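Local coordinates for putative tetR family transcription regulator (Shewanella loihica, PDB 3PPB), which probably binds DNA through an N-terminal helix-turn-helix domain and regulates transcription, as a putative member of the TetR family, at residues 56-68 and 106-120. Sequence-based numbering, arbitrary orientation.
With EDO (1,2-ethanediol), chain D; EDO (1,2-ethanediol), chain I; EDO (1,2-ethanediol), chain F; EDO (1,2-ethanediol), chain G.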
ATOM      1  N   LEU A  56       7.962  -5.802  19.759  1.00 46.09           N
ATOM      2  CA  LEU A  56       8.041  -7.055  19.016  1.00 44.36           C
ATOM      3  C   LEU A  56       7.715  -6.795  17.534  1.00 45.13           C
ATOM      4  O   LEU A  56       8.456  -7.263  16.668  1.00 45.76           O
ATOM      5  CB  LEU A  56       7.102  -8.111  19.631  1.00 44.91           C
ATOM      6  CG  LEU A  56       6.914  -9.471  18.919  1.00 49.24           C
ATOM      7  CD1 LEU A  56       8.259 -10.137  18.542  1.00 49.65           C
ATOM      8  CD2 LEU A  56       6.070 -10.422  19.793  1.00 49.29           C
ATOM      9  N   LEU A  57       6.648  -6.024  17.243  1.00 37.66           N
ATOM     10  CA  LEU A  57       6.295  -5.679  15.860  1.00 36.04           C
ATOM     11  C   LEU A  57       7.428  -4.877  15.189  1.00 40.37           C
ATOM     12  O   LEU A  57       7.746  -5.130  14.031  1.00 39.23           O
ATOM     13  CB  LEU A  57       4.967  -4.884  15.779  1.00 35.56           C
ATOM     14  CG  LEU A  57       4.612  -4.310  14.382  1.00 39.96           C
ATOM     15  CD1 LEU A  57       4.418  -5.417  13.372  1.00 39.67           C
ATOM     16  CD2 LEU A  57       3.402  -3.382  14.436  1.00 42.73           C
ATOM     17  N   GLU A  58       8.021  -3.917  15.916  1.00 38.14           N
ATOM     18  CA  GLU A  58       9.086  -3.055  15.384  1.00 37.81           C
ATOM     19  C   GLU A  58      10.352  -3.865  15.059  1.00 41.80           C
ATOM     20  O   GLU A  58      10.947  -3.661  13.998  1.00 38.60           O
ATOM     21  CB  GLU A  58       9.401  -1.934  16.375  1.00 39.34           C
ATOM     22  CG  GLU A  58       8.284  -0.911  16.457  1.00 45.39           C
ATOM     23  CD  GLU A  58       8.415   0.148  17.537  1.00 62.59           C
ATOM     24  OE1 GLU A  58       9.395   0.107  18.315  1.00 57.22           O
ATOM     25  OE2 GLU A  58       7.535   1.034  17.594  1.00 52.40           O
ATOM     26  N   GLN A  59      10.724  -4.806  15.953  1.00 41.13           N
ATOM     27  CA  GLN A  59      11.902  -5.652  15.761  1.00 42.12           C
ATOM     28  C   GLN A  59      11.676  -6.612  14.602  1.00 44.29           C
ATOM     29  O   GLN A  59      12.588  -6.831  13.803  1.00 42.71           O
ATOM     30  CB  GLN A  59      12.282  -6.421  17.053  1.00 45.13           C
ATOM     31  CG  GLN A  59      12.827  -5.529  18.188  1.00 74.82           C
ATOM     32  CD  GLN A  59      13.976  -4.641  17.760  1.00100.56           C
ATOM     33  OE1 GLN A  59      15.043  -5.114  17.353  1.00100.96           O
ATOM     34  NE2 GLN A  59      13.772  -3.330  17.814  1.00 88.56           N
ATOM     35  N   LEU A  60      10.452  -7.164  14.499  1.00 41.27           N
ATOM     36  CA  LEU A  60      10.086  -8.044  13.395  1.00 40.90           C
ATOM     37  C   LEU A  60      10.161  -7.275  12.068  1.00 42.35           C
ATOM     38  O   LEU A  60      10.777  -7.745  11.104  1.00 41.70           O
ATOM     39  CB  LEU A  60       8.666  -8.592  13.630  1.00 41.49           C
ATOM     40  CG  LEU A  60       8.099  -9.500  12.551  1.00 46.99           C
ATOM     41  CD1 LEU A  60       8.960 -10.759  12.355  1.00 48.87           C
ATOM     42  CD2 LEU A  60       6.652  -9.862  12.854  1.00 48.29           C
ATOM     43  N   PHE A  61       9.531  -6.081  12.036  1.00 37.71           N
ATOM     44  CA  PHE A  61       9.476  -5.185  10.880  1.00 35.46           C
ATOM     45  C   PHE A  61      10.869  -4.914  10.331  1.00 37.63           C
ATOM     46  O   PHE A  61      11.109  -5.170   9.153  1.00 36.30           O
ATOM     47  CB  PHE A  61       8.777  -3.863  11.268  1.00 37.19           C
ATOM     48  CG  PHE A  61       8.629  -2.858  10.150  1.00 38.94           C
ATOM     49  CD1 PHE A  61       7.629  -2.996   9.201  1.00 42.18           C
ATOM     50  CD2 PHE A  61       9.476  -1.759  10.061  1.00 40.19           C
ATOM     51  CE1 PHE A  61       7.505  -2.074   8.159  1.00 42.18           C
ATOM     52  CE2 PHE A  61       9.327  -0.825   9.040  1.00 42.14           C
ATOM     53  CZ  PHE A  61       8.341  -0.985   8.101  1.00 39.77           C
ATOM     54  N   LEU A  62      11.793  -4.434  11.194  1.00 35.20           N
ATOM     55  CA  LEU A  62      13.161  -4.088  10.788  1.00 35.29           C
ATOM     56  C   LEU A  62      13.936  -5.326  10.335  1.00 39.22           C
ATOM     57  O   LEU A  62      14.712  -5.245   9.363  1.00 36.89           O
ATOM     58  CB  LEU A  62      13.920  -3.344  11.905  1.00 35.75           C
ATOM     59  CG  LEU A  62      13.360  -1.975  12.326  1.00 39.56           C
ATOM     60  CD1 LEU A  62      14.017  -1.500  13.600  1.00 40.22           C
ATOM     61  CD2 LEU A  62      13.508  -0.918  11.208  1.00 40.54           C
ATOM     62  N   GLY A  63      13.681  -6.450  11.010  1.00 36.60           N
ATOM     63  CA  GLY A  63      14.296  -7.736  10.693  1.00 36.30           C
ATOM     64  C   GLY A  63      13.959  -8.213   9.296  1.00 37.36           C
ATOM     65  O   GLY A  63      14.862  -8.552   8.524  1.00 37.58           O
ATOM     66  N   VAL A  64      12.652  -8.211   8.949  1.00 31.93           N
ATOM     67  CA  VAL A  64      12.174  -8.628   7.620  1.00 30.81           C
ATOM     68  C   VAL A  64      12.693  -7.624   6.556  1.00 35.47           C
ATOM     69  O   VAL A  64      13.176  -8.055   5.511  1.00 34.54           O
ATOM     70  CB  VAL A  64      10.628  -8.846   7.536  1.00 32.25           C
ATOM     71  CG1 VAL A  64      10.239  -9.379   6.162  1.00 31.25           C
ATOM     72  CG2 VAL A  64      10.143  -9.827   8.623  1.00 33.14           C
ATOM     73  N   LYS A  65      12.647  -6.310   6.848  1.00 32.91           N
ATOM     74  CA  LYS A  65      13.178  -5.287   5.932  1.00 32.71           C
ATOM     75  C   LYS A  65      14.669  -5.564   5.641  1.00 37.95           C
ATOM     76  O   LYS A  65      15.070  -5.519   4.471  1.00 37.69           O
ATOM     77  CB  LYS A  65      12.998  -3.855   6.499  1.00 33.82           C
ATOM     78  CG  LYS A  65      11.568  -3.325   6.469  1.00 37.46           C
ATOM     79  CD  LYS A  65      11.192  -2.769   5.104  1.00 46.24           C
ATOM     80  CE  LYS A  65       9.736  -2.423   5.030  1.00 53.16           C
ATOM     81  NZ  LYS A  65       9.462  -1.520   3.883  1.00 58.10           N
ATOM     82  N   GLN A  66      15.466  -5.909   6.692  1.00 33.80           N
ATOM     83  CA  GLN A  66      16.887  -6.213   6.519  1.00 34.88           C
ATOM     84  C   GLN A  66      17.088  -7.445   5.625  1.00 40.82           C
ATOM     85  O   GLN A  66      17.923  -7.391   4.725  1.00 42.05           O
ATOM     86  CB  GLN A  66      17.615  -6.380   7.854  1.00 36.75           C
ATOM     87  CG  GLN A  66      19.149  -6.363   7.684  1.00 38.83           C
ATOM     88  CD  GLN A  66      19.668  -5.051   7.145  1.00 42.74           C
ATOM     89  OE1 GLN A  66      19.557  -4.012   7.786  1.00 40.55           O
ATOM     90  NE2 GLN A  66      20.211  -5.063   5.929  1.00 33.70           N
ATOM     91  N   GLU A  67      16.295  -8.515   5.826  1.00 36.79           N
ATOM     92  CA  GLU A  67      16.342  -9.721   4.986  1.00 36.84           C
ATOM     93  C   GLU A  67      16.079  -9.385   3.508  1.00 39.22           C
ATOM     94  O   GLU A  67      16.802  -9.853   2.622  1.00 39.83           O
ATOM     95  CB  GLU A  67      15.306 -10.744   5.463  1.00 38.23           C
ATOM     96  CG  GLU A  67      15.689 -11.465   6.732  1.00 45.46           C
ATOM     97  CD  GLU A  67      14.599 -12.398   7.211  1.00 59.26           C
ATOM     98  OE1 GLU A  67      13.897 -12.979   6.351  1.00 46.81           O
ATOM     99  OE2 GLU A  67      14.420 -12.522   8.445  1.00 54.01           O
ATOM    100  N   PHE A  68      15.036  -8.581   3.257  1.00 33.52           N
ATOM    101  CA  PHE A  68      14.649  -8.137   1.925  1.00 32.44           C
ATOM    102  C   PHE A  68      15.795  -7.356   1.258  1.00 39.11           C
ATOM    103  O   PHE A  68      16.177  -7.657   0.122  1.00 39.53           O
ATOM    104  CB  PHE A  68      13.387  -7.274   2.031  1.00 32.64           C
ATOM    105  CG  PHE A  68      12.937  -6.601   0.756  1.00 33.05           C
ATOM    106  CD1 PHE A  68      12.279  -7.324  -0.238  1.00 34.14           C
ATOM    107  CD2 PHE A  68      13.116  -5.231   0.569  1.00 34.41           C
ATOM    108  CE1 PHE A  68      11.810  -6.690  -1.390  1.00 33.72           C
ATOM    109  CE2 PHE A  68      12.652  -4.598  -0.585  1.00 35.89           C
ATOM    110  CZ  PHE A  68      12.009  -5.331  -1.560  1.00 33.17           C
ATOM    111  N   PHE A 106       3.107  -9.622   5.095  1.00 33.72           N
ATOM    112  CA  PHE A 106       3.489  -8.771   6.227  1.00 32.87           C
ATOM    113  C   PHE A 106       3.846  -7.372   5.712  1.00 37.01           C
ATOM    114  O   PHE A 106       3.414  -6.393   6.318  1.00 38.62           O
ATOM    115  CB  PHE A 106       4.670  -9.403   7.013  1.00 34.55           C
ATOM    116  CG  PHE A 106       5.232  -8.531   8.111  1.00 35.58           C
ATOM    117  CD1 PHE A 106       4.652  -8.519   9.374  1.00 38.10           C
ATOM    118  CD2 PHE A 106       6.330  -7.702   7.876  1.00 37.04           C
ATOM    119  CE1 PHE A 106       5.150  -7.692  10.384  1.00 38.95           C
ATOM    120  CE2 PHE A 106       6.828  -6.875   8.888  1.00 39.97           C
ATOM    121  CZ  PHE A 106       6.248  -6.893  10.143  1.00 38.18           C
ATOM    122  N   PHE A 107       4.587  -7.264   4.576  1.00 33.39           N
ATOM    123  CA  PHE A 107       4.910  -5.946   3.988  1.00 31.83           C
ATOM    124  C   PHE A 107       3.639  -5.270   3.477  1.00 36.38           C
ATOM    125  O   PHE A 107       3.395  -4.101   3.749  1.00 35.33           O
ATOM    126  CB  PHE A 107       5.921  -6.058   2.835  1.00 32.25           C
ATOM    127  CG  PHE A 107       7.379  -6.249   3.180  1.00 33.51           C
ATOM    128  CD1 PHE A 107       7.869  -5.903   4.441  1.00 36.61           C
ATOM    129  CD2 PHE A 107       8.274  -6.708   2.228  1.00 33.64           C
ATOM    130  CE1 PHE A 107       9.220  -6.051   4.745  1.00 36.76           C
ATOM    131  CE2 PHE A 107       9.637  -6.812   2.522  1.00 36.67           C
ATOM    132  CZ  PHE A 107      10.096  -6.497   3.778  1.00 35.14           C
ATOM    133  N   GLN A 108       2.810  -6.020   2.778  1.00 34.29           N
ATOM    134  CA  GLN A 108       1.571  -5.499   2.224  1.00 34.15           C
ATOM    135  C   GLN A 108       0.713  -4.933   3.377  1.00 38.69           C
ATOM    136  O   GLN A 108       0.173  -3.842   3.274  1.00 37.64           O
ATOM    137  CB  GLN A 108       0.876  -6.629   1.441  1.00 35.05           C
ATOM    138  CG  GLN A 108       0.051  -6.201   0.247  1.00 48.08           C
ATOM    139  CD  GLN A 108       0.764  -5.398  -0.817  1.00 52.41           C
ATOM    140  OE1 GLN A 108       0.733  -4.177  -0.792  1.00 45.00           O
ATOM    141  NE2 GLN A 108       1.330  -6.043  -1.833  1.00 44.49           N
ATOM    142  N   LEU A 109       0.691  -5.605   4.507  1.00 36.01           N
ATOM    143  CA  LEU A 109      -0.103  -5.112   5.624  1.00 36.94           C
ATOM    144  C   LEU A 109       0.543  -3.975   6.424  1.00 38.44           C
ATOM    145  O   LEU A 109      -0.197  -3.129   6.928  1.00 39.17           O
ATOM    146  CB  LEU A 109      -0.407  -6.268   6.593  1.00 38.40           C
ATOM    147  CG  LEU A 109      -1.364  -7.347   6.112  1.00 44.13           C
ATOM    148  CD1 LEU A 109      -1.157  -8.627   6.906  1.00 45.51           C
ATOM    149  CD2 LEU A 109      -2.812  -6.870   6.218  1.00 47.18           C
ATOM    150  N   TYR A 110       1.879  -3.976   6.610  1.00 32.39           N
ATOM    151  CA  TYR A 110       2.499  -3.040   7.558  1.00 33.39           C
ATOM    152  C   TYR A 110       3.486  -1.987   7.006  1.00 39.67           C
ATOM    153  O   TYR A 110       3.677  -0.973   7.682  1.00 40.75           O
ATOM    154  CB  TYR A 110       3.230  -3.847   8.656  1.00 34.91           C
ATOM    155  CG  TYR A 110       2.294  -4.708   9.480  1.00 37.78           C
ATOM    156  CD1 TYR A 110       1.642  -4.194  10.594  1.00 41.20           C
ATOM    157  CD2 TYR A 110       2.078  -6.045   9.159  1.00 38.13           C
ATOM    158  CE1 TYR A 110       0.761  -4.976  11.342  1.00 40.62           C
ATOM    159  CE2 TYR A 110       1.199  -6.833   9.901  1.00 39.58           C
ATOM    160  CZ  TYR A 110       0.535  -6.289  10.984  1.00 43.88           C
ATOM    161  OH  TYR A 110      -0.322  -7.059  11.721  1.00 50.09           O
ATOM    162  N   SER A 111       4.124  -2.229   5.843  1.00 35.18           N
ATOM    163  CA  SER A 111       5.156  -1.373   5.224  1.00 35.10           C
ATOM    164  C   SER A 111       4.803   0.104   5.032  1.00 40.88           C
ATOM    165  O   SER A 111       5.697   0.959   5.119  1.00 41.07           O
ATOM    166  CB  SER A 111       5.530  -1.910   3.852  1.00 35.89           C
ATOM    167  OG  SER A 111       6.513  -2.909   4.008  1.00 50.02           O
HETATM  168  N   MSE A 112       3.553   0.402   4.696  1.00 37.45           N
HETATM  169  CA  MSE A 112       3.149   1.775   4.417  1.00 38.03           C
HETATM  170  C   MSE A 112       1.903   2.166   5.190  1.00 42.74           C
HETATM  171  O   MSE A 112       1.260   3.184   4.884  1.00 39.94           O
HETATM  172  CB  MSE A 112       2.896   1.905   2.914  1.00 39.56           C
HETATM  173  CG  MSE A 112       3.556   3.118   2.337  1.00 46.57           C
HETATM  174 SE   MSE A 112       3.478   3.116   0.439  0.75 52.99          SE
HETATM  175  CE  MSE A 112       1.633   2.887   0.218  1.00 49.36           C
ATOM    176  N   SER A 113       1.611   1.387   6.237  1.00 41.23           N
ATOM    177  CA  SER A 113       0.434   1.560   7.052  1.00 42.88           C
ATOM    178  C   SER A 113       0.693   2.480   8.244  1.00 48.55           C
ATOM    179  O   SER A 113       1.828   2.538   8.739  1.00 47.57           O
ATOM    180  CB  SER A 113      -0.059   0.193   7.536  1.00 48.05           C
ATOM    181  OG  SER A 113       0.643  -0.255   8.686  1.00 62.06           O
ATOM    182  N   PRO A 114      -0.376   3.123   8.782  1.00 47.78           N
ATOM    183  CA  PRO A 114      -0.209   3.939   9.996  1.00 49.54           C
ATOM    184  C   PRO A 114       0.094   3.113  11.259  1.00 56.05           C
ATOM    185  O   PRO A 114       0.309   3.710  12.314  1.00 58.87           O
ATOM    186  CB  PRO A 114      -1.577   4.638  10.150  1.00 52.06           C
ATOM    187  CG  PRO A 114      -2.299   4.437   8.845  1.00 55.47           C
ATOM    188  CD  PRO A 114      -1.780   3.143   8.316  1.00 49.77           C
ATOM    189  N   THR A 115       0.110   1.759  11.172  1.00 51.49           N
ATOM    190  CA  THR A 115       0.331   0.878  12.334  1.00 51.86           C
ATOM    191  C   THR A 115       1.761   1.015  12.889  1.00 53.56           C
ATOM    192  O   THR A 115       1.927   1.120  14.111  1.00 54.87           O
ATOM    193  CB  THR A 115       0.009  -0.608  11.994  1.00 59.43           C
ATOM    194  OG1 THR A 115      -1.224  -0.689  11.283  1.00 59.29           O
ATOM    195  CG2 THR A 115      -0.069  -1.494  13.225  1.00 56.45           C
ATOM    196  N   VAL A 116       2.779   0.987  12.008  1.00 45.54           N
ATOM    197  CA  VAL A 116       4.180   1.073  12.451  1.00 44.88           C
ATOM    198  C   VAL A 116       4.529   2.536  12.713  1.00 50.75           C
ATOM    199  O   VAL A 116       4.156   3.397  11.911  1.00 50.25           O
ATOM    200  CB  VAL A 116       5.179   0.406  11.456  1.00 46.57           C
ATOM    201  CG1 VAL A 116       6.606   0.407  11.998  1.00 46.25           C
ATOM    202  CG2 VAL A 116       4.751  -1.021  11.113  1.00 45.86           C
ATOM    203  N   GLU A 117       5.250   2.808  13.835  1.00 48.26           N
ATOM    204  CA  GLU A 117       5.752   4.134  14.201  1.00 48.61           C
ATOM    205  C   GLU A 117       6.507   4.738  13.033  1.00 52.20           C
ATOM    206  O   GLU A 117       7.285   4.020  12.390  1.00 51.42           O
ATOM    207  CB  GLU A 117       6.695   4.040  15.411  1.00 51.38           C
ATOM    208  CG  GLU A 117       6.021   4.254  16.754  1.00 62.09           C
ATOM    209  CD  GLU A 117       5.374   5.602  16.994  1.00 83.17           C
ATOM    210  OE1 GLU A 117       5.863   6.625  16.460  1.00 82.29           O
ATOM    211  OE2 GLU A 117       4.373   5.631  17.743  1.00 79.90           O
ATOM    212  N   GLN A 118       6.254   6.041  12.728  1.00 48.20           N
ATOM    213  CA  GLN A 118       6.902   6.746  11.614  1.00 46.79           C
ATOM    214  C   GLN A 118       8.428   6.678  11.719  1.00 51.16           C
ATOM    215  O   GLN A 118       9.087   6.478  10.695  1.00 51.14           O
ATOM    216  CB  GLN A 118       6.442   8.210  11.521  1.00 48.16           C
ATOM    217  CG  GLN A 118       6.628   8.814  10.123  1.00 52.01           C
ATOM    218  CD  GLN A 118       6.044  10.201   9.988  1.00 73.38           C
ATOM    219  OE1 GLN A 118       4.907  10.478  10.405  1.00 69.48           O
ATOM    220  NE2 GLN A 118       6.801  11.098   9.364  1.00 65.51           N
ATOM    221  N   SER A 119       8.972   6.790  12.946  1.00 47.63           N
ATOM    222  CA  SER A 119      10.414   6.735  13.199  1.00 48.15           C
ATOM    223  C   SER A 119      11.015   5.378  12.781  1.00 49.93           C
ATOM    224  O   SER A 119      12.112   5.357  12.211  1.00 51.29           O
ATOM    225  CB  SER A 119      10.721   7.029  14.668  1.00 52.23           C
ATOM    226  OG  SER A 119      10.065   6.132  15.548  1.00 65.03           O
ATOM    227  N   VAL A 120      10.287   4.269  13.018  1.00 43.08           N
ATOM    228  CA  VAL A 120      10.725   2.913  12.647  1.00 41.91           C
ATOM    229  C   VAL A 120      10.633   2.746  11.116  1.00 41.55           C
ATOM    230  O   VAL A 120      11.541   2.165  10.525  1.00 41.15           O
ATOM    231  CB  VAL A 120       9.941   1.825  13.421  1.00 45.61           C
ATOM    232  CG1 VAL A 120      10.266   0.417  12.925  1.00 45.04           C
ATOM    233  CG2 VAL A 120      10.223   1.932  14.913  1.00 46.15           C
TER
HETATM  234  C1  EDO D 203       9.767  -2.455   0.394  1.00 59.74           C
HETATM  235  O1  EDO D 203      10.651  -2.129   1.464  1.00 61.67           O
HETATM  236  C2  EDO D 203       8.855  -3.579   0.858  1.00 57.58           C
HETATM  237  O2  EDO D 203       8.192  -3.205   2.061  1.00 58.33           O
HETATM  238  C1  EDO I 212       4.338  -0.057  15.987  1.00 54.47           C
HETATM  239  O1  EDO I 212       5.455   0.832  15.895  1.00 56.31           O
HETATM  240  C2  EDO I 212       3.480   0.205  17.218  1.00 53.19           C
HETATM  241  O2  EDO I 212       3.483   1.574  17.650  1.00 60.18           O
HETATM  242  C1  EDO F 209      -1.295  -1.379   1.549  1.00 63.92           C
HETATM  243  O1  EDO F 209      -0.688  -2.517   0.921  1.00 65.36           O
HETATM  244  C2  EDO F 209      -0.365  -0.181   1.385  1.00 61.34           C
HETATM  245  O2  EDO F 209      -0.723   0.849   2.319  1.00 61.44           O
HETATM  246  C1  EDO G 210      14.829 -14.389   2.915  1.00 59.31           C
HETATM  247  O1  EDO G 210      14.047 -13.531   3.759  1.00 60.35           O
HETATM  248  C2  EDO G 210      16.030 -13.605   2.390  1.00 58.45           C
HETATM  249  O2  EDO G 210      16.759 -14.404   1.446  1.00 66.14           O
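In this TetR-like fold, the helix that leaves the DNA-binding head, 53-74, is received by the C-terminal end of helix 101-110, the loop after it and the start of helix 118-128, and F61 packs against both F106 and V116. The axes of 56-68 and 106-110 lie 126° apart in their N-to-C directions. F61, its CG anti to the backbone N (chi1 -179°), slips its ring under V116, whose CG1 lies over the face 4.2 Å from the ring centroid in a CH-pi contact; V120 CG1 packs 3.7 Å from F61 CD2. F106 comes in edge first, L57 CD1 lying 3.8 Å from its CE1, while the same methyl rests over the Y110 face. L19 and V23 of helix 10-24 also pack on F106, and the Y110 hydroxyl bonds to F22 O.

Farther along, F107 turns its edge to the face of F68 in a T-shaped pair, planes at 84°. K65 brings NZ over the F107 face, 4.9 Å from its centroid, a cation-pi geometry. A leucine in place of F107 would probably cost F68 one of its edge-on ring partners (W96 is another) and leave the ammonium without that aromatic face. An ethanediol, probably from the crystallisation liquor, sets O2 over the same face and takes bonds from K65 NZ at both oxygens and from S111 OG at O2 (2.6 Å), which may mark a polar site. Helix 53-74 is thus joined to both helices and the loop chiefly by apolar and aromatic contacts, the buried lysine's charge probably eased by the F107 ring and, in this crystal, by the diol oxygens.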